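Uncharacterized protein (Bacteroides eggerthii, PDB 4GDZ) is of unknown function but belongs to the DUF4251 family and folds into an antiparallel beta-sheet with one long helix. Local coordinates at residues A[132-137]-A[141-146]; A[162-165]-A[169-172]. All blocks are in the same frame, centred on the assembly; numbering follows the deposited sequence.

Interaction 1 (A[132-137]-A[141-146]); sequences FLTLTN and NATVTI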
ATOM      1  N   PHE A 132       1.198  -5.942 -16.072  1.00 43.78           N
ATOM      2  CA  PHE A 132       1.110  -6.925 -14.990  1.00 44.14           C
ATOM      3  C   PHE A 132      -0.191  -6.665 -14.247  1.00 44.75           C
ATOM      4  O   PHE A 132      -0.441  -5.565 -13.791  1.00 45.99           O
ATOM      5  CB  PHE A 132       2.307  -6.825 -14.039  1.00 45.28           C
ATOM      6  CG  PHE A 132       2.240  -7.781 -12.850  1.00 46.16           C
ATOM      7  CD1 PHE A 132       2.260  -9.168 -13.038  1.00 47.09           C
ATOM      8  CD2 PHE A 132       2.070  -7.300 -11.565  1.00 47.77           C
ATOM      9  CE1 PHE A 132       2.161 -10.046 -11.971  1.00 47.09           C
ATOM     10  CE2 PHE A 132       1.999  -8.174 -10.490  1.00 47.42           C
ATOM     11  CZ  PHE A 132       2.035  -9.551 -10.694  1.00 47.55           C
ATOM     12  N   LEU A 133      -1.013  -7.694 -14.123  1.00 44.08           N
ATOM     13  CA  LEU A 133      -2.360  -7.580 -13.568  1.00 47.33           C
ATOM     14  C   LEU A 133      -2.540  -8.611 -12.469  1.00 48.05           C
ATOM     15  O   LEU A 133      -2.168  -9.781 -12.633  1.00 48.76           O
ATOM     16  CB  LEU A 133      -3.377  -7.778 -14.707  1.00 53.97           C
ATOM     17  CG  LEU A 133      -4.889  -7.814 -14.471  1.00 64.68           C
ATOM     18  CD1 LEU A 133      -5.585  -7.759 -15.822  1.00 66.28           C
ATOM     19  CD2 LEU A 133      -5.291  -9.078 -13.734  1.00 62.05           C
ATOM     20  N   THR A 134      -3.123  -8.183 -11.341  1.00 44.84           N
ATOM     21  CA  THR A 134      -3.374  -9.063 -10.216  1.00 47.25           C
ATOM     22  C   THR A 134      -4.846  -8.946  -9.816  1.00 51.81           C
ATOM     23  O   THR A 134      -5.427  -7.860  -9.860  1.00 51.38           O
ATOM     24  CB  THR A 134      -2.498  -8.736  -8.993  1.00 53.47           C
ATOM     25  OG1 THR A 134      -2.758  -7.381  -8.600  1.00 54.18           O
ATOM     26  CG2 THR A 134      -1.017  -8.942  -9.329  1.00 52.36           C
ATOM     27  N   LEU A 135      -5.439 -10.086  -9.483  1.00 52.84           N
ATOM     28  CA  LEU A 135      -6.839 -10.187  -9.060  1.00 55.29           C
ATOM     29  C   LEU A 135      -6.855 -10.983  -7.774  1.00 58.75           C
ATOM     30  O   LEU A 135      -6.412 -12.124  -7.742  1.00 56.39           O
ATOM     31  CB  LEU A 135      -7.687 -10.893 -10.149  1.00 57.46           C
ATOM     32  CG  LEU A 135      -9.173 -11.182  -9.873  1.00 66.95           C
ATOM     33  CD1 LEU A 135      -9.978  -9.898  -9.884  1.00 59.90           C
ATOM     34  CD2 LEU A 135      -9.743 -12.175 -10.888  1.00 61.52           C
ATOM     35  N   THR A 136      -7.368 -10.392  -6.711  1.00 64.79           N
ATOM     36  CA  THR A 136      -7.556 -11.106  -5.451  1.00 68.53           C
ATOM     37  C   THR A 136      -8.902 -11.895  -5.464  1.00 64.91           C
ATOM     38  O   THR A 136      -9.915 -11.428  -6.007  1.00 69.32           O
ATOM     39  CB  THR A 136      -7.453 -10.127  -4.258  1.00 70.29           C
ATOM     40  OG1 THR A 136      -6.134  -9.563  -4.249  1.00 77.26           O
ATOM     41  CG2 THR A 136      -7.679 -10.835  -2.902  1.00 61.53           C
ATOM     42  N   ASN A 137      -8.883 -13.102  -4.911  1.00 68.79           N
ATOM     43  CA  ASN A 137     -10.103 -13.911  -4.761  1.00 72.50           C
ATOM     44  C   ASN A 137     -11.242 -13.104  -4.108  1.00 73.56           C
ATOM     45  O   ASN A 137     -11.003 -12.208  -3.283  1.00 73.76           O
ATOM     46  CB  ASN A 137      -9.807 -15.181  -3.943  1.00 76.78           C
ATOM     47  CG  ASN A 137     -11.050 -16.047  -3.707  1.00 94.13           C
ATOM     48  OD1 ASN A 137     -11.737 -16.466  -4.645  1.00 96.12           O
ATOM     49  ND2 ASN A 137     -11.334 -16.323  -2.442  1.00 95.43           N
ATOM     50  N   ASN A 141     -12.048  -6.530  -8.126  1.00 54.57           N
ATOM     51  CA  ASN A 141     -11.070  -5.446  -8.089  1.00 59.57           C
ATOM     52  C   ASN A 141      -9.696  -6.016  -8.486  1.00 56.00           C
ATOM     53  O   ASN A 141      -9.287  -7.083  -8.021  1.00 57.35           O
ATOM     54  CB  ASN A 141     -11.022  -4.687  -6.738  1.00 64.33           C
ATOM     55  CG  ASN A 141     -10.167  -3.380  -6.820  1.00 83.01           C
ATOM     56  OD1 ASN A 141     -10.629  -2.325  -7.279  1.00 74.17           O
ATOM     57  ND2 ASN A 141      -8.918  -3.462  -6.373  1.00 81.84           N
ATOM     58  N   ALA A 142      -9.037  -5.327  -9.406  1.00 52.20           N
ATOM     59  CA  ALA A 142      -7.745  -5.743  -9.918  1.00 49.47           C
ATOM     60  C   ALA A 142      -6.849  -4.537  -9.956  1.00 49.70           C
ATOM     61  O   ALA A 142      -7.317  -3.407 -10.065  1.00 52.19           O
ATOM     62  CB  ALA A 142      -7.898  -6.338 -11.312  1.00 47.38           C
ATOM     63  N   THR A 143      -5.560  -4.795  -9.876  1.00 46.39           N
ATOM     64  CA  THR A 143      -4.529  -3.783  -9.937  1.00 47.24           C
ATOM     65  C   THR A 143      -3.656  -4.078 -11.137  1.00 48.50           C
ATOM     66  O   THR A 143      -3.315  -5.252 -11.402  1.00 51.34           O
ATOM     67  CB  THR A 143      -3.702  -3.807  -8.634  1.00 50.41           C
ATOM     68  OG1 THR A 143      -4.620  -3.589  -7.554  1.00 52.32           O
ATOM     69  CG2 THR A 143      -2.596  -2.731  -8.624  1.00 51.28           C
ATOM     70  N   VAL A 144      -3.310  -3.039 -11.882  1.00 44.05           N
ATOM     71  CA  VAL A 144      -2.532  -3.219 -13.093  1.00 43.34           C
ATOM     72  C   VAL A 144      -1.349  -2.261 -13.053  1.00 46.91           C
ATOM     73  O   VAL A 144      -1.505  -1.105 -12.666  1.00 45.21           O
ATOM     74  CB  VAL A 144      -3.435  -3.029 -14.350  1.00 50.20           C
ATOM     75  CG1 VAL A 144      -3.971  -1.584 -14.490  1.00 47.57           C
ATOM     76  CG2 VAL A 144      -2.688  -3.388 -15.609  1.00 52.35           C
ATOM     77  N   THR A 145      -0.177  -2.741 -13.470  1.00 42.76           N
ATOM     78  CA  THR A 145       0.991  -1.904 -13.721  1.00 43.06           C
ATOM     79  C   THR A 145       1.310  -1.919 -15.185  1.00 45.02           C
ATOM     80  O   THR A 145       1.388  -3.000 -15.811  1.00 45.11           O
ATOM     81  CB  THR A 145       2.203  -2.449 -12.899  1.00 48.25           C
ATOM     82  OG1 THR A 145       1.821  -2.411 -11.518  1.00 51.13           O
ATOM     83  CG2 THR A 145       3.521  -1.609 -13.120  1.00 46.99           C
ATOM     84  N   ILE A 146       1.494  -0.726 -15.732  1.00 42.66           N
ATOM     85  CA  ILE A 146       1.744  -0.488 -17.139  1.00 41.63           C
ATOM     86  C   ILE A 146       3.115   0.121 -17.307  1.00 43.42           C
ATOM     87  O   ILE A 146       3.431   1.194 -16.742  1.00 44.75           O
ATOM     88  CB  ILE A 146       0.632   0.434 -17.741  1.00 45.33           C
ATOM     89  CG1 ILE A 146      -0.761  -0.220 -17.544  1.00 48.92           C
ATOM     90  CG2 ILE A 146       0.885   0.741 -19.230  1.00 43.58           C
ATOM     91  CD1 ILE A 146      -1.894   0.745 -17.311  1.00 53.34           C
TER
HETATM   92  O   HOH W   1      -4.905  -6.752  -6.766  1.00 75.95           O
HETATM   93  O   HOH W   2     -10.559  -8.787  -6.248  1.00 65.11           O
HETATM   94  O   HOH W   3      -6.995  -7.622  -6.501  1.00 70.03           O
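Phe132 and Thr145, and two residues further along Thr134 and Thr143, form two antiparallel hydrogen-bonded pairs between strands whose axes run 4.7 Å apart at 170°. This is the body of a beta hairpin, strands 128-135 and 141-148, within the antiparallel sheet. Each pair is closed by two backbone bonds, such as Phe132 N to Thr145 O at 3.0 Å; the amide of Thr145 returns to Phe132 O. Between them sits the non-hydrogen-bonded pair Leu133 and Val144, where Leu133 CA makes a CA-H...O contact of 3.3 Å with Thr143 O.

The two faces differ in chemistry. Leu133, Leu135, Ala142 and Val144 share the apolar one, where Leu135 CD1 reaches to 4.4 Å from Ala142 CB; helix 28-44 covers Leu135, and Phe47 and Leu49 of strand 46-55 add to the packing. On the other face Thr134 and Thr143 run next to each other, and a second subunit packs here: OE1 of its Gln60 is hydrogen-bonded to Thr134 OG1 and NE2 to Thr145 OG1, while its Tyr88 meets the Phe132 ring edge-to-face. Thr145 OG1 is also hydrogen-bonded to Thr156 OG1 of strand 155-163. Thr134 OG1 sits between its own backbone N and carbonyl carbon (chi1 59°), which brings it 3.7 Å from Thr143 CB. A water donates to that hydroxyl at 2.9 Å and also bonds Thr143 OG1 at 3.3 Å.

Interaction 2 (A[162-165]-A[169-172]); sequences LPLN and IFKG
Leu164 packs flat against the ring of Phe170, joining the turn that follows strand 155-163 to the short C-terminal helix 168-171. The apolar part is a CH-pi contact: Leu164 CB stands 4.1 Å from the centroid of the Phe170 ring, 17° off its normal, so it lies over the face. The leucine's branch follows the same surface, with CD2 3.9 Å from Phe170 CD1 and CD1 4.0 Å from Phe170 CE1. With CG anti to the backbone N (chi1 178°), Phe170 turns one face of its ring to the leucine. The ring of Trp175 meets this ring with the two planes nearly parallel, and Leu72 and Asn74 of strand 61-74 also touch it. Were an alanine to stand at Phe170, Leu164 would probably lose the aromatic surface it lies on and Trp175 its ring partner, leaving a gap between helix and turn.

The polar part is one hydrogen bond, from Lys171 NZ to Asn165 O at 3.2 Å. The lysine chain bends at chi3, bringing CD and CE past the same oxygen, with CE 3.6 Å from Asn165 O. The ammonium lies 43° out of the carbonyl plane and approaches the C=O obliquely. A bond this oblique is probably weak, and both its residues are exposed, while the leucine and the aromatic ring supply most of the buried surface.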
ATOM      1  N   LEU A 162     -13.724  -6.716 -15.867  1.00 58.53           N
ATOM      2  CA  LEU A 162     -15.065  -7.015 -16.392  1.00 57.06           C
ATOM      3  C   LEU A 162     -15.001  -7.820 -17.684  1.00 55.82           C
ATOM      4  O   LEU A 162     -14.116  -7.592 -18.526  1.00 56.75           O
ATOM      5  CB  LEU A 162     -15.816  -5.699 -16.670  1.00 55.78           C
ATOM      6  CG  LEU A 162     -16.154  -4.782 -15.484  1.00 66.91           C
ATOM      7  CD1 LEU A 162     -16.580  -3.420 -16.021  1.00 59.59           C
ATOM      8  CD2 LEU A 162     -17.242  -5.390 -14.587  1.00 59.90           C
ATOM      9  N   PRO A 163     -15.965  -8.732 -17.876  1.00 59.99           N
ATOM     10  CA  PRO A 163     -16.130  -9.289 -19.217  1.00 58.48           C
ATOM     11  C   PRO A 163     -16.523  -8.173 -20.196  1.00 58.53           C
ATOM     12  O   PRO A 163     -17.099  -7.157 -19.783  1.00 57.38           O
ATOM     13  CB  PRO A 163     -17.251 -10.326 -19.066  1.00 63.37           C
ATOM     14  CG  PRO A 163     -17.711 -10.275 -17.653  1.00 68.13           C
ATOM     15  CD  PRO A 163     -16.936  -9.253 -16.895  1.00 61.68           C
ATOM     16  N   LEU A 164     -16.173  -8.353 -21.465  1.00 63.83           N
ATOM     17  CA  LEU A 164     -16.434  -7.357 -22.518  1.00 63.99           C
ATOM     18  C   LEU A 164     -17.886  -6.920 -22.529  1.00 67.46           C
ATOM     19  O   LEU A 164     -18.169  -5.724 -22.557  1.00 66.85           O
ATOM     20  CB  LEU A 164     -16.080  -7.932 -23.892  1.00 68.47           C
ATOM     21  CG  LEU A 164     -14.592  -8.154 -24.189  1.00 64.44           C
ATOM     22  CD1 LEU A 164     -14.415  -8.587 -25.637  1.00 66.59           C
ATOM     23  CD2 LEU A 164     -13.748  -6.919 -23.896  1.00 57.35           C
ATOM     24  N   ASN A 165     -18.799  -7.891 -22.466  1.00 71.65           N
ATOM     25  CA  ASN A 165     -20.233  -7.588 -22.512  1.00 69.62           C
ATOM     26  C   ASN A 165     -20.796  -6.897 -21.269  1.00 73.49           C
ATOM     27  O   ASN A 165     -21.956  -6.515 -21.248  1.00 68.49           O
ATOM     28  CB  ASN A 165     -21.076  -8.824 -22.885  1.00 69.80           C
ATOM     29  CG  ASN A 165     -21.110  -9.916 -21.802  1.00 90.20           C
ATOM     30  OD1 ASN A 165     -20.593  -9.775 -20.691  1.00 81.91           O
ATOM     31  ND2 ASN A 165     -21.747 -11.030 -22.147  1.00 93.99           N
ATOM     32  N   ILE A 169     -17.014   0.665 -21.513  1.00 56.19           N
ATOM     33  CA  ILE A 169     -15.897   1.062 -22.393  0.50 54.82           C
ATOM     34  C   ILE A 169     -15.990   0.287 -23.704  1.00 57.35           C
ATOM     35  O   ILE A 169     -15.939   0.851 -24.805  1.00 54.69           O
ATOM     36  CB  ILE A 169     -14.516   0.756 -21.751  0.50 53.11           C
ATOM     37  CG1 ILE A 169     -14.261   1.669 -20.549  0.50 55.77           C
ATOM     38  CG2 ILE A 169     -13.384   0.910 -22.774  0.50 55.39           C
ATOM     39  CD1 ILE A 169     -14.383   3.142 -20.866  0.50 55.11           C
ATOM     40  N   PHE A 170     -16.087  -1.030 -23.579  1.00 52.20           N
ATOM     41  CA  PHE A 170     -16.187  -1.886 -24.760  1.00 53.69           C
ATOM     42  C   PHE A 170     -17.447  -1.551 -25.563  1.00 59.61           C
ATOM     43  O   PHE A 170     -17.391  -1.413 -26.788  1.00 54.25           O
ATOM     44  CB  PHE A 170     -16.174  -3.389 -24.414  1.00 53.53           C
ATOM     45  CG  PHE A 170     -16.329  -4.289 -25.633  1.00 53.20           C
ATOM     46  CD1 PHE A 170     -15.260  -4.465 -26.524  1.00 62.62           C
ATOM     47  CD2 PHE A 170     -17.530  -4.898 -25.909  1.00 61.87           C
ATOM     48  CE1 PHE A 170     -15.410  -5.266 -27.651  1.00 59.21           C
ATOM     49  CE2 PHE A 170     -17.685  -5.690 -27.040  1.00 66.86           C
ATOM     50  CZ  PHE A 170     -16.622  -5.874 -27.903  1.00 63.41           C
ATOM     51  N   LYS A 171     -18.574  -1.393 -24.871  1.00 55.44           N
ATOM     52  CA  LYS A 171     -19.863  -1.295 -25.547  1.00 57.83           C
ATOM     53  C   LYS A 171     -20.146   0.093 -26.105  1.00 55.82           C
ATOM     54  O   LYS A 171     -21.017   0.230 -26.928  1.00 57.50           O
ATOM     55  CB  LYS A 171     -21.026  -1.731 -24.630  1.00 64.99           C
ATOM     56  CG  LYS A 171     -21.022  -3.217 -24.289  1.00 65.93           C
ATOM     57  CD  LYS A 171     -22.254  -3.628 -23.488  1.00 76.28           C
ATOM     58  CE  LYS A 171     -22.246  -3.045 -22.084  1.00 70.21           C
ATOM     59  NZ  LYS A 171     -23.310  -3.669 -21.235  1.00 76.62           N
ATOM     60  N   GLY A 172     -19.403   1.104 -25.685  1.00 53.68           N
ATOM     61  CA  GLY A 172     -19.696   2.482 -26.072  1.00 58.16           C
ATOM     62  C   GLY A 172     -19.232   2.897 -27.476  1.00 52.83           C
ATOM     63  O   GLY A 172     -19.586   3.961 -27.937  1.00 56.11           O
TER

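How the interactions relate
Interaction 1 is mostly buried, about 7 Å from the centre of the chain to its own centre; interaction 2 is partly buried, at about 13 Å. Their centres lie about 18 Å apart and their nearest atoms about 7 Å, without touching, but the same sheet links them: strand 141-148 of the hairpin is flanked by strand 155-163, which runs into 162-165. Regular backbone bonds dominate the hairpin, whereas the later contact has none between its segments and relies on side-chain packing plus one lysine bond. A second subunit meets 132-137 and 141-146; no other chain of the assembly touches 162-165 or 169-172, where the C-terminal end of the chain folds back on the sheet.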